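Local coordinates for geranyltranstransferase (Legionella pneumophila subsp. pneumophila, PDB 3LOM), which probably builds farnesyl or geranylgeranyl diphosphate by magnesium-dependent chain elongation of prenyl diphosphates in isoprene biosynthesis, at residues A[65-70]-A[201-206]; A[72-77]-A[129-134]; A[15-20]-A[54-59]; A[219-224]-A[274-279]. All coordinates share one frame; numbering follows the deposited sequence. Where two conformers were deposited one is given.

Interaction 1 (A[65-70]-A[201-206])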
loop_
_atom_site.group_PDB
_atom_site.type_symbol
_atom_site.label_atom_id
_atom_site.label_comp_id
_atom_site.label_asym_id
_atom_site.label_seq_id
_atom_site.Cartn_x
_atom_site.Cartn_y
_atom_site.Cartn_z
ATOM N N ILE A 65 -26.324 9.571 -6.539
ATOM C CA ILE A 65 -26.227 9.244 -7.963
ATOM C C ILE A 65 -26.614 7.788 -8.265
ATOM O O ILE A 65 -26.265 7.248 -9.323
ATOM C CB ILE A 65 -24.843 9.630 -8.579
ATOM C CG1 ILE A 65 -23.689 8.847 -7.935
ATOM C CG2 ILE A 65 -24.625 11.137 -8.470
ATOM C CD1 ILE A 65 -22.372 8.996 -8.671
ATOM N N ASP A 66 -27.341 7.180 -7.324
ATOM C CA ASP A 66 -27.986 5.863 -7.488
ATOM C C ASP A 66 -27.084 4.719 -7.985
ATOM O O ASP A 66 -27.490 3.926 -8.841
ATOM C CB ASP A 66 -29.240 5.982 -8.372
ATOM C CG ASP A 66 -30.245 6.983 -7.833
ATOM O OD1 ASP A 66 -30.641 7.885 -8.598
ATOM O OD2 ASP A 66 -30.636 6.876 -6.649
ATOM N N VAL A 67 -25.867 4.635 -7.456
ATOM C CA VAL A 67 -24.975 3.531 -7.819
ATOM C C VAL A 67 -25.263 2.305 -6.934
ATOM O O VAL A 67 -25.771 2.445 -5.813
ATOM C CB VAL A 67 -23.468 3.964 -7.842
ATOM C CG1 VAL A 67 -22.955 4.254 -6.456
ATOM C CG2 VAL A 67 -22.595 2.927 -8.557
ATOM N N ASP A 68 -24.978 1.118 -7.472
ATOM C CA ASP A 68 -25.264 -0.159 -6.817
ATOM C C ASP A 68 -24.649 -0.236 -5.422
ATOM O O ASP A 68 -23.485 0.125 -5.227
ATOM C CB ASP A 68 -24.768 -1.320 -7.686
ATOM C CG ASP A 68 -25.186 -2.675 -7.148
ATOM O OD1 ASP A 68 -24.296 -3.525 -6.927
ATOM O OD2 ASP A 68 -26.399 -2.889 -6.941
ATOM N N GLN A 69 -25.444 -0.694 -4.458
ATOM C CA GLN A 69 -25.005 -0.758 -3.066
ATOM C C GLN A 69 -23.940 -1.824 -2.804
ATOM O O GLN A 69 -23.190 -1.714 -1.840
ATOM C CB GLN A 69 -26.194 -0.913 -2.117
ATOM C CG GLN A 69 -26.927 0.399 -1.857
ATOM C CD GLN A 69 -27.344 0.562 -0.402
ATOM O OE1 GLN A 69 -26.582 0.248 0.518
ATOM N NE2 GLN A 69 -28.551 1.072 -0.189
ATOM N N GLY A 70 -23.880 -2.834 -3.671
ATOM C CA GLY A 70 -22.806 -3.830 -3.671
ATOM C C GLY A 70 -21.454 -3.206 -3.968
ATOM O O GLY A 70 -20.470 -3.489 -3.274
ATOM N N LEU A 201 -17.934 8.817 -7.914
ATOM C CA LEU A 201 -18.118 9.438 -9.234
ATOM C C LEU A 201 -17.527 8.624 -10.383
ATOM O O LEU A 201 -18.068 8.628 -11.489
ATOM C CB LEU A 201 -17.545 10.857 -9.256
ATOM C CG LEU A 201 -18.404 11.933 -8.586
ATOM C CD1 LEU A 201 -17.573 13.172 -8.303
ATOM C CD2 LEU A 201 -19.647 12.277 -9.420
ATOM N N ALA A 202 -16.434 7.913 -10.115
ATOM C CA ALA A 202 -15.779 7.101 -11.137
ATOM C C ALA A 202 -16.521 5.788 -11.436
ATOM O O ALA A 202 -16.102 5.019 -12.305
ATOM C CB ALA A 202 -14.322 6.839 -10.760
ATOM N N ALA A 203 -17.622 5.546 -10.723
ATOM C CA ALA A 203 -18.495 4.399 -10.986
ATOM C C ALA A 203 -19.431 4.614 -12.182
ATOM O O ALA A 203 -19.948 3.646 -12.745
ATOM C CB ALA A 203 -19.297 4.050 -9.753
ATOM N N GLN A 204 -19.645 5.874 -12.566
ATOM C CA GLN A 204 -20.544 6.201 -13.682
ATOM C C GLN A 204 -19.789 6.706 -14.912
ATOM O O GLN A 204 -18.720 7.310 -14.797
ATOM C CB GLN A 204 -21.607 7.227 -13.270
ATOM C CG GLN A 204 -22.086 7.145 -11.825
ATOM C CD GLN A 204 -23.098 6.039 -11.576
ATOM O OE1 GLN A 204 -22.749 4.858 -11.513
ATOM N NE2 GLN A 204 -24.357 6.423 -11.403
ATOM N N HIS A 205 -20.370 6.462 -16.085
ATOM C CA HIS A 205 -19.748 6.801 -17.362
ATOM C C HIS A 205 -19.954 8.270 -17.734
ATOM O O HIS A 205 -18.999 8.965 -18.093
ATOM C CB HIS A 205 -20.281 5.875 -18.464
ATOM C CG HIS A 205 -19.557 5.998 -19.770
ATOM N ND1 HIS A 205 -18.193 5.844 -19.884
ATOM C CD2 HIS A 205 -20.014 6.237 -21.023
ATOM C CE1 HIS A 205 -17.837 5.998 -21.148
ATOM N NE2 HIS A 205 -18.925 6.236 -21.859
ATOM N N GLU A 206 -21.200 8.735 -17.640
ATOM C CA GLU A 206 -21.566 10.087 -18.069
ATOM C C GLU A 206 -22.233 10.877 -16.945
ATOM O O GLU A 206 -23.412 11.231 -17.047
ATOM C CB GLU A 206 -22.501 10.043 -19.292
ATOM C CG GLU A 206 -22.009 9.228 -20.495
ATOM C CD GLU A 206 -21.100 10.013 -21.431
ATOM O OE1 GLU A 206 -21.539 10.318 -22.560
ATOM O OE2 GLU A 206 -19.950 10.322 -21.047
#
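The carboxamide of Gln-204 is the flat group here, and the atoms of 65-70 that meet it lie to one side of its plane. Its OE1 faces Val-67, with CG2 of that residue at 3.5 Å. At the other corner NE2 comes within 2.9 Å of Ile-65 O, yet the carbonyl oxygen sits well out of the amide plane and the angle is too poor for a hydrogen bond. Chi1 of Gln-204 (-33°, away from the usual staggered positions) sets CG 3.7 Å from Ile-65 CD1; a bend at chi2 (-79°) then turns the amide alongside the backbone of Ile-65 to Val-67. Val-67 also sends CG2 to Ala-203 CB, 3.7 Å away. More loosely, Ile-65 CD1 reaches Leu-201 CD2 at 4.3 Å, while Ile-65 and Leu-201 both continue onto helix 209-236. Asp-66, at positive phi, is paired with Lys-287 in a salt bridge, and Asp-68 N-caps helix 69-91 through a weak bond from Gly-70 N to its OD1. Two interhelical turns thus pack together in the all-helical isoprenoid synthase fold: a Schellman motif ending helix 53-64, and a type I turn from Leu-201 to Gln-204 after helix 178-201.

Interaction 2 (A[72-77]-A[129-134])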
loop_
_atom_site.group_PDB
_atom_site.type_symbol
_atom_site.label_atom_id
_atom_site.label_comp_id
_atom_site.label_asym_id
_atom_site.label_seq_id
_atom_site.Cartn_x
_atom_site.Cartn_y
_atom_site.Cartn_z
ATOM N N LEU A 72 -20.816 0.019 -3.569
ATOM C CA LEU A 72 -20.612 0.901 -2.427
ATOM C C LEU A 72 -19.960 0.226 -1.222
ATOM O O LEU A 72 -19.106 0.830 -0.573
ATOM C CB LEU A 72 -21.934 1.556 -2.019
ATOM C CG LEU A 72 -22.461 2.597 -3.012
ATOM C CD1 LEU A 72 -23.780 3.192 -2.541
ATOM C CD2 LEU A 72 -21.413 3.686 -3.216
ATOM N N ASP A 73 -20.359 -1.017 -0.939
ATOM C CA ASP A 73 -19.749 -1.832 0.119
ATOM C C ASP A 73 -18.244 -1.954 -0.064
ATOM O O ASP A 73 -17.480 -1.775 0.888
ATOM C CB ASP A 73 -20.352 -3.245 0.140
ATOM C CG ASP A 73 -21.799 -3.266 0.594
ATOM O OD1 ASP A 73 -22.162 -2.479 1.495
ATOM O OD2 ASP A 73 -22.572 -4.086 0.053
ATOM N N ILE A 74 -17.847 -2.253 -1.299
ATOM C CA ILE A 74 -16.456 -2.473 -1.680
ATOM C C ILE A 74 -15.630 -1.196 -1.553
ATOM O O ILE A 74 -14.551 -1.216 -0.946
ATOM C CB ILE A 74 -16.360 -3.025 -3.122
ATOM C CG1 ILE A 74 -17.147 -4.334 -3.234
ATOM C CG2 ILE A 74 -14.907 -3.227 -3.537
ATOM C CD1 ILE A 74 -17.620 -4.661 -4.637
ATOM N N ILE A 75 -16.154 -0.098 -2.106
ATOM C CA ILE A 75 -15.463 1.200 -2.091
ATOM C C ILE A 75 -15.244 1.690 -0.664
ATOM O O ILE A 75 -14.132 2.101 -0.313
ATOM C CB ILE A 75 -16.190 2.281 -2.956
ATOM C CG1 ILE A 75 -16.225 1.853 -4.430
ATOM C CG2 ILE A 75 -15.503 3.655 -2.810
ATOM C CD1 ILE A 75 -16.962 2.812 -5.363
ATOM N N ALA A 76 -16.294 1.599 0.152
ATOM C CA ALA A 76 -16.257 1.968 1.569
ATOM C C ALA A 76 -15.321 1.100 2.425
ATOM O O ALA A 76 -14.760 1.578 3.414
ATOM C CB ALA A 76 -17.659 1.929 2.143
ATOM N N ALA A 77 -15.171 -0.168 2.049
ATOM C CA ALA A 77 -14.279 -1.080 2.756
ATOM C C ALA A 77 -12.835 -0.688 2.491
ATOM O O ALA A 77 -12.036 -0.573 3.424
ATOM C CB ALA A 77 -14.525 -2.525 2.325
ATOM N N GLU A 129 -6.393 -4.810 -3.077
ATOM C CA GLU A 129 -6.852 -6.175 -3.428
ATOM C C GLU A 129 -8.374 -6.263 -3.523
ATOM O O GLU A 129 -8.908 -6.748 -4.516
ATOM C CB GLU A 129 -6.329 -7.220 -2.427
ATOM C CG GLU A 129 -6.610 -8.685 -2.811
ATOM C CD GLU A 129 -5.610 -9.680 -2.222
ATOM O OE1 GLU A 129 -5.519 -10.811 -2.750
ATOM O OE2 GLU A 129 -4.904 -9.347 -1.248
ATOM N N VAL A 130 -9.048 -5.768 -2.486
ATOM C CA VAL A 130 -10.507 -5.705 -2.410
ATOM C C VAL A 130 -11.124 -4.941 -3.590
ATOM O O VAL A 130 -12.115 -5.397 -4.170
ATOM C CB VAL A 130 -10.958 -5.092 -1.057
ATOM C CG1 VAL A 130 -12.464 -4.845 -1.017
ATOM C CG2 VAL A 130 -10.548 -6.002 0.081
ATOM N N LEU A 131 -10.531 -3.799 -3.949
ATOM C CA LEU A 131 -10.997 -3.024 -5.098
ATOM C C LEU A 131 -10.880 -3.829 -6.378
ATOM O O LEU A 131 -11.853 -3.974 -7.102
ATOM C CB LEU A 131 -10.237 -1.705 -5.245
ATOM C CG LEU A 131 -10.544 -0.580 -4.259
ATOM C CD1 LEU A 131 -9.518 0.527 -4.408
ATOM C CD2 LEU A 131 -11.954 -0.035 -4.402
ATOM N N LEU A 132 -9.699 -4.385 -6.627
ATOM C CA LEU A 132 -9.445 -5.125 -7.857
ATOM C C LEU A 132 -10.234 -6.425 -8.057
ATOM O O LEU A 132 -10.768 -6.632 -9.147
ATOM C CB LEU A 132 -7.954 -5.395 -8.028
ATOM C CG LEU A 132 -7.012 -4.196 -8.152
ATOM C CD1 LEU A 132 -5.620 -4.729 -8.376
ATOM C CD2 LEU A 132 -7.426 -3.212 -9.256
ATOM N N MET A 133 -10.316 -7.293 -7.042
ATOM C CA MET A 133 -11.004 -8.582 -7.198
ATOM C C MET A 133 -12.539 -8.484 -7.114
ATOM O O MET A 133 -13.249 -9.174 -7.848
ATOM C CB MET A 133 -10.431 -9.671 -6.263
ATOM C CG MET A 133 -10.693 -9.506 -4.761
ATOM S SD MET A 133 -9.810 -10.698 -3.720
ATOM C CE MET A 133 -10.289 -10.110 -2.091
ATOM N N ARG A 134 -13.041 -7.622 -6.226
ATOM C CA ARG A 134 -14.488 -7.516 -5.986
ATOM C C ARG A 134 -15.259 -6.609 -6.951
ATOM O O ARG A 134 -16.445 -6.848 -7.196
ATOM C CB ARG A 134 -14.794 -7.122 -4.532
ATOM C CG ARG A 134 -14.260 -8.086 -3.476
ATOM C CD ARG A 134 -15.030 -9.401 -3.464
ATOM N NE ARG A 134 -14.442 -10.376 -2.548
ATOM C CZ ARG A 134 -14.761 -10.494 -1.261
ATOM N NH1 ARG A 134 -15.669 -9.691 -0.712
ATOM N NH2 ARG A 134 -14.166 -11.416 -0.517
#
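Ile-74 points toward helix 113-135 and divides its branches between two residues one turn apart there, Val-130 and Arg-134. With CG2 anti to the backbone N (chi1 -58° for CG1), that methyl lies 3.9 Å from Val-130 CG1 and touches Val-130 O as well. The other branch runs on through CG1 to CD1, which comes to 3.7 Å from Arg-134 CB and also rests near the carbonyl oxygen of Arg-134. In both pairs the side chains meet at a slant and not end on. Arg-134 offers only the root of its chain: beyond CB it bends at chi2 (-71°) and leads away from 72-77 to a salt bridge with Glu-30, with a weak bond to Tyr-23. Leu-131 fills in along the flank of Ile-74, its CD2 being 4.4 Å from both Ile-74 CG2 and Ile-75 CA, and it also packs on Ile-147, Thr-148 and Leu-151 of helix 141-155. Tyr-23 and Leu-27 of helix 5-28 cover the side next to Ile-74 and Val-130, whereas Glu-129, Leu-132 and Met-133 pack against the second subunit. The two short axes run at 160°, 9.1 Å apart at their closest: a near-antiparallel helix pair of the all-alpha isoprenoid synthase fold, linking helix 69-91 to the helix 113-135 that takes part in the dimer interface.

Interaction 3 (A[15-20]-A[54-59]). With PO4 (phosphate ion), chain C.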
loop_
_atom_site.group_PDB
_atom_site.type_symbol
_atom_site.label_atom_id
_atom_site.label_comp_id
_atom_site.label_asym_id
_atom_site.label_seq_id
_atom_site.Cartn_x
_atom_site.Cartn_y
_atom_site.Cartn_z
ATOM N N LYS A 15 -27.774 2.083 10.218
ATOM C CA LYS A 15 -27.852 0.878 9.397
ATOM C C LYS A 15 -26.650 0.739 8.474
ATOM O O LYS A 15 -26.238 -0.378 8.155
ATOM C CB LYS A 15 -29.133 0.895 8.555
ATOM C CG LYS A 15 -29.786 -0.466 8.347
ATOM C CD LYS A 15 -30.699 -0.827 9.516
ATOM C CE LYS A 15 -31.409 -2.149 9.281
ATOM N NZ LYS A 15 -32.339 -2.459 10.399
ATOM N N TYR A 16 -26.099 1.874 8.041
ATOM C CA TYR A 16 -24.938 1.884 7.150
ATOM C C TYR A 16 -23.635 1.436 7.827
ATOM O O TYR A 16 -22.833 0.749 7.200
ATOM C CB TYR A 16 -24.773 3.247 6.462
ATOM C CG TYR A 16 -25.596 3.412 5.191
ATOM C CD1 TYR A 16 -25.705 2.372 4.263
ATOM C CD2 TYR A 16 -26.241 4.616 4.902
ATOM C CE1 TYR A 16 -26.446 2.522 3.089
ATOM C CE2 TYR A 16 -26.986 4.774 3.730
ATOM C CZ TYR A 16 -27.084 3.725 2.832
ATOM O OH TYR A 16 -27.815 3.876 1.674
ATOM N N THR A 17 -23.436 1.813 9.093
ATOM C CA THR A 17 -22.310 1.306 9.900
ATOM C C THR A 17 -22.386 -0.219 10.058
ATOM O O THR A 17 -21.418 -0.932 9.750
ATOM C CB THR A 17 -22.260 1.959 11.311
ATOM O OG1 THR A 17 -22.226 3.384 11.185
ATOM C CG2 THR A 17 -21.029 1.491 12.099
ATOM N N GLN A 18 -23.546 -0.698 10.520
ATOM C CA GLN A 18 -23.830 -2.131 10.683
ATOM C C GLN A 18 -23.555 -2.927 9.411
ATOM O O GLN A 18 -22.919 -3.981 9.471
ATOM C CB GLN A 18 -25.285 -2.356 11.111
ATOM C CG GLN A 18 -25.600 -2.002 12.560
ATOM C CD GLN A 18 -27.081 -2.174 12.892
ATOM O OE1 GLN A 18 -27.738 -1.235 13.342
ATOM N NE2 GLN A 18 -27.612 -3.377 12.661
ATOM N N ARG A 19 -24.026 -2.406 8.274
ATOM C CA ARG A 19 -23.795 -3.020 6.962
ATOM C C ARG A 19 -22.303 -3.067 6.626
ATOM O O ARG A 19 -21.795 -4.090 6.137
ATOM C CB ARG A 19 -24.582 -2.281 5.867
ATOM C CG ARG A 19 -24.189 -2.683 4.448
ATOM C CD ARG A 19 -25.131 -2.173 3.366
ATOM N NE ARG A 19 -24.823 -2.850 2.103
ATOM C CZ ARG A 19 -25.714 -3.181 1.172
ATOM N NH1 ARG A 19 -27.001 -2.899 1.338
ATOM N NH2 ARG A 19 -25.315 -3.803 0.068
ATOM N N HIS A 20 -21.611 -1.966 6.924
ATOM C CA HIS A 20 -20.183 -1.836 6.648
ATOM C C HIS A 20 -19.339 -2.797 7.496
ATOM O O HIS A 20 -18.434 -3.464 6.973
ATOM C CB HIS A 20 -19.725 -0.375 6.819
ATOM C CG HIS A 20 -18.249 -0.219 7.013
ATOM N ND1 HIS A 20 -17.331 -0.525 6.028
ATOM C CD2 HIS A 20 -17.529 0.199 8.082
ATOM C CE1 HIS A 20 -16.110 -0.299 6.483
ATOM N NE2 HIS A 20 -16.203 0.141 7.726
ATOM N N ARG A 54 -16.032 7.994 6.856
ATOM C CA ARG A 54 -15.740 7.766 5.432
ATOM C C ARG A 54 -16.642 6.742 4.698
ATOM O O ARG A 54 -17.119 7.057 3.603
ATOM C CB ARG A 54 -14.243 7.500 5.187
ATOM C CG ARG A 54 -13.369 8.728 5.383
ATOM C CD ARG A 54 -11.981 8.361 5.882
ATOM N NE ARG A 54 -11.221 9.533 6.318
ATOM C CZ ARG A 54 -11.278 10.069 7.537
ATOM N NH1 ARG A 54 -10.543 11.138 7.829
ATOM N NH2 ARG A 54 -12.066 9.544 8.467
ATOM N N PRO A 55 -16.887 5.534 5.281
ATOM C CA PRO A 55 -17.842 4.626 4.629
ATOM C C PRO A 55 -19.255 5.173 4.479
ATOM O O PRO A 55 -19.885 4.936 3.457
ATOM C CB PRO A 55 -17.876 3.420 5.572
ATOM C CG PRO A 55 -16.573 3.394 6.151
ATOM C CD PRO A 55 -16.179 4.829 6.367
ATOM N N ILE A 56 -19.735 5.889 5.493
ATOM C CA ILE A 56 -21.057 6.509 5.467
ATOM C C ILE A 56 -21.181 7.520 4.321
ATOM O O ILE A 56 -22.170 7.504 3.581
ATOM C CB ILE A 56 -21.395 7.190 6.818
ATOM C CG1 ILE A 56 -21.315 6.174 7.965
ATOM C CG2 ILE A 56 -22.787 7.827 6.770
ATOM C CD1 ILE A 56 -21.246 6.798 9.359
ATOM N N LEU A 57 -20.162 8.369 4.169
ATOM C CA LEU A 57 -20.117 9.362 3.090
ATOM C C LEU A 57 -20.148 8.700 1.726
ATOM O O LEU A 57 -20.848 9.170 0.838
ATOM C CB LEU A 57 -18.882 10.260 3.212
ATOM C CG LEU A 57 -18.825 11.204 4.412
ATOM C CD1 LEU A 57 -17.407 11.728 4.605
ATOM C CD2 LEU A 57 -19.831 12.347 4.286
ATOM N N VAL A 58 -19.404 7.604 1.579
ATOM C CA VAL A 58 -19.484 6.741 0.395
ATOM C C VAL A 58 -20.908 6.233 0.118
ATOM O O VAL A 58 -21.374 6.280 -1.023
ATOM C CB VAL A 58 -18.496 5.555 0.514
ATOM C CG1 VAL A 58 -18.770 4.466 -0.521
ATOM C CG2 VAL A 58 -17.097 6.058 0.365
ATOM N N TYR A 59 -21.593 5.773 1.165
ATOM C CA TYR A 59 -22.956 5.256 1.028
ATOM C C TYR A 59 -23.945 6.345 0.651
ATOM O O TYR A 59 -24.760 6.155 -0.243
ATOM C CB TYR A 59 -23.417 4.550 2.309
ATOM C CG TYR A 59 -22.818 3.170 2.496
ATOM C CD1 TYR A 59 -22.923 2.203 1.494
ATOM C CD2 TYR A 59 -22.168 2.823 3.680
ATOM C CE1 TYR A 59 -22.381 0.935 1.658
ATOM C CE2 TYR A 59 -21.621 1.555 3.853
ATOM C CZ TYR A 59 -21.734 0.618 2.838
ATOM O OH TYR A 59 -21.199 -0.638 3.001
HETATM P P PO4 C . -13.253 8.747 12.145
HETATM O O1 PO4 C . -13.787 9.599 13.268
HETATM O O2 PO4 C . -12.412 7.626 12.717
HETATM O O3 PO4 C . -14.403 8.165 11.356
HETATM O O4 PO4 C . -12.406 9.616 11.244
HETATM O O HOH W 1 -18.711 -1.282 3.609
#
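The rings of Tyr-16 and Tyr-59 are nearly parallel (planes at 6°) but slid apart, so that they barely overlap. Helix 5-28 here crosses helix 53-64 steeply, short axes at 109°, in the all-helical isoprenoid synthase fold. What fills the face of Tyr-16 is Tyr-59 CB, 3.5 Å from the ring centroid and almost on its normal, a CH-pi contact; the Tyr-16 hydroxyl bonds to Asp-63. One residue on, Thr-17 places OG1 4.0 Å from Ile-56 CD1. Arg-19, extended from CG to NE, brushes Tyr-59 OH with its CG while its guanidinium goes on to a salt bridge with Asp-73. His-20 closes the row. Its CG is anti to the backbone N (chi1 160°), which swings the imidazole over Pro-55, whose CG stands 3.7 Å from the ring centroid. In the plane of that imidazole a water bonds to His-20 ND1 at 2.9 Å and donates to Tyr-59 OH at 2.6 Å. Arg-54 NH2 donates to O4 of a phosphate at 2.8 Å; the ion, also held by Ile-53 N, probably came from the crystallisation liquor. Since the water gives its proton to Tyr-59 OH, that hydroxyl probably uses its own toward Asp-73, and with Arg-19 on the same carboxylate oxygen, Asp-73 is likely to stay ionised within this largely aromatic and apolar crossing.

Interaction 4 (A[219-224]-A[274-279])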
loop_
_atom_site.group_PDB
_atom_site.type_symbol
_atom_site.label_atom_id
_atom_site.label_comp_id
_atom_site.label_asym_id
_atom_site.label_seq_id
_atom_site.Cartn_x
_atom_site.Cartn_y
_atom_site.Cartn_z
ATOM N N GLY A 219 -17.332 17.891 -0.343
ATOM C CA GLY A 219 -16.105 17.206 0.071
ATOM C C GLY A 219 -14.945 18.056 0.571
ATOM O O GLY A 219 -14.331 17.721 1.591
ATOM N N LYS A 220 -14.636 19.142 -0.142
ATOM C CA LYS A 220 -13.542 20.043 0.249
ATOM C C LYS A 220 -13.851 20.728 1.561
ATOM O O LYS A 220 -13.004 20.793 2.453
ATOM C CB LYS A 220 -13.286 21.108 -0.823
ATOM C CG LYS A 220 -12.436 20.630 -1.988
ATOM C CD LYS A 220 -12.611 21.525 -3.205
ATOM C CE LYS A 220 -12.157 20.816 -4.477
ATOM N NZ LYS A 220 -12.679 21.477 -5.708
ATOM N N HIS A 221 -15.070 21.238 1.679
ATOM C CA HIS A 221 -15.431 22.006 2.858
ATOM C C HIS A 221 -15.676 21.131 4.080
ATOM O O HIS A 221 -15.432 21.563 5.202
ATOM C CB HIS A 221 -16.598 22.953 2.558
ATOM C CG HIS A 221 -16.230 24.061 1.619
ATOM N ND1 HIS A 221 -15.799 25.293 2.057
ATOM C CD2 HIS A 221 -16.180 24.106 0.267
ATOM C CE1 HIS A 221 -15.515 26.055 1.016
ATOM N NE2 HIS A 221 -15.743 25.360 -0.083
ATOM N N ILE A 222 -16.119 19.895 3.859
ATOM C CA ILE A 222 -16.345 18.964 4.967
ATOM C C ILE A 222 -15.019 18.437 5.563
ATOM O O ILE A 222 -14.869 18.372 6.783
ATOM C CB ILE A 222 -17.394 17.857 4.598
ATOM C CG1 ILE A 222 -18.264 17.499 5.802
ATOM C CG2 ILE A 222 -16.776 16.635 3.905
ATOM C CD1 ILE A 222 -19.438 18.425 5.985
ATOM N N GLY A 223 -14.051 18.135 4.695
ATOM C CA GLY A 223 -12.719 17.694 5.110
ATOM C C GLY A 223 -11.911 18.763 5.819
ATOM O O GLY A 223 -11.095 18.465 6.698
ATOM N N LEU A 224 -12.147 20.012 5.433
ATOM C CA LEU A 224 -11.521 21.162 6.063
ATOM C C LEU A 224 -12.136 21.437 7.432
ATOM O O LEU A 224 -11.416 21.573 8.424
ATOM C CB LEU A 224 -11.666 22.384 5.152
ATOM C CG LEU A 224 -11.249 23.780 5.607
ATOM C CD1 LEU A 224 -9.782 23.847 6.028
ATOM C CD2 LEU A 224 -11.533 24.771 4.490
ATOM N N TYR A 274 -19.552 24.937 7.042
ATOM C CA TYR A 274 -20.695 24.016 7.096
ATOM C C TYR A 274 -21.875 24.518 6.275
ATOM O O TYR A 274 -22.543 23.727 5.613
ATOM C CB TYR A 274 -21.141 23.750 8.538
ATOM C CG TYR A 274 -20.540 22.498 9.139
ATOM C CD1 TYR A 274 -20.817 21.242 8.601
ATOM C CD2 TYR A 274 -19.697 22.568 10.247
ATOM C CE1 TYR A 274 -20.264 20.089 9.146
ATOM C CE2 TYR A 274 -19.139 21.422 10.798
ATOM C CZ TYR A 274 -19.428 20.186 10.242
ATOM O OH TYR A 274 -18.875 19.048 10.776
ATOM N N GLN A 275 -22.112 25.831 6.325
ATOM C CA GLN A 275 -23.179 26.483 5.563
ATOM C C GLN A 275 -22.963 26.304 4.062
ATOM O O GLN A 275 -23.907 25.983 3.336
ATOM C CB GLN A 275 -23.261 27.971 5.930
ATOM C CG GLN A 275 -24.563 28.677 5.550
ATOM C CD GLN A 275 -24.534 29.301 4.159
ATOM O OE1 GLN A 275 -25.568 29.394 3.494
ATOM N NE2 GLN A 275 -23.352 29.729 3.714
ATOM N N ILE A 276 -21.718 26.495 3.616
ATOM C CA ILE A 276 -21.337 26.286 2.217
ATOM C C ILE A 276 -21.536 24.814 1.844
ATOM O O ILE A 276 -22.028 24.503 0.751
ATOM C CB ILE A 276 -19.870 26.773 1.925
ATOM C CG1 ILE A 276 -19.697 28.280 2.200
ATOM C CG2 ILE A 276 -19.424 26.444 0.494
ATOM C CD1 ILE A 276 -20.668 29.216 1.463
ATOM N N ALA A 277 -21.181 23.920 2.770
ATOM C CA ALA A 277 -21.374 22.478 2.586
ATOM C C ALA A 277 -22.857 22.091 2.444
ATOM O O ALA A 277 -23.208 21.331 1.535
ATOM C CB ALA A 277 -20.703 21.693 3.711
ATOM N N MET A 278 -23.706 22.635 3.326
ATOM C CA MET A 278 -25.172 22.463 3.270
ATOM C C MET A 278 -25.765 22.875 1.923
ATOM O O MET A 278 -26.507 22.115 1.296
ATOM C CB MET A 278 -25.856 23.293 4.361
ATOM C CG MET A 278 -25.611 22.845 5.780
ATOM S SD MET A 278 -26.341 21.255 6.162
ATOM C CE MET A 278 -26.256 21.341 7.943
ATOM N N ASP A 279 -25.406 24.083 1.486
ATOM C CA ASP A 279 -25.941 24.708 0.275
ATOM C C ASP A 279 -25.511 24.034 -1.025
ATOM O O ASP A 279 -26.121 24.254 -2.075
ATOM C CB ASP A 279 -25.552 26.190 0.238
ATOM C CG ASP A 279 -26.338 27.033 1.234
ATOM O OD1 ASP A 279 -26.676 26.540 2.336
ATOM O OD2 ASP A 279 -26.617 28.205 0.909
#
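His-221 and Ile-222 face Ile-276, Ala-277 and Tyr-274 across an antiparallel helix pair of the all-alpha isoprenoid synthase fold, formed by helices 209-236 and 263-279. The short axes come to 8.7 Å at a signed angle of -148°, and the backbones are nearest where His-221 passes Ala-277. Ile-276 has CG2 anti to its backbone N, and this branch is aimed at the imidazole of His-221: the methyl hangs over the middle of the ring, 3.9 Å from its centroid and 7° off the normal, a clean CH-pi contact. The longer arm of Ile-276 turns at chi2 and carries CD1 away from the other helix. The imidazole is steadied from a second direction, since His-221 ND1 is hydrogen-bonded to ND1 of His-273, just before 274-279, and the two rings also meet. Ile-222 is the less relaxed side chain: its CG1 is at chi1 -144°, off the usual staggered positions, with CG2 between the backbone N and the carbonyl carbon. That unusual turn delivers CD1 to the partner helix, where it comes to 4.2 Å from Ala-277 CB. Tyr-274 starts out in the other direction, its CB pointing away, but the ring lies back alongside helix 209-236 and over towards helix 289-303, and its hydroxyl bonds to Gln-229. The ring meets Ile-222 obliquely, closest to Ile-222 CD1 at Tyr-274 CE1, 3.7 Å away, with Tyr-274 CD1 next.

From the N terminus, interaction 3 closes the first loop, bringing helix 53-64 back across helix 5-28. Interaction 1 then opens a long loop, from the turn after helix 53-64 to the turn after helix 178-201, and interaction 2, joining helices 69-91 and 113-135, is nested inside it. Interaction 4 follows in series, pairing helices 209-236 and 263-279. The first three touch one another: Val-67 CG1 meets Leu-72 CD2 at 3.6 Å, Gln-69 leans on Tyr-16, and Ala-76 packs on Pro-55. Interaction 4 touches none of them and lies on the opposite side of the chain's centre from interaction 2, their centres about 26 Å apart.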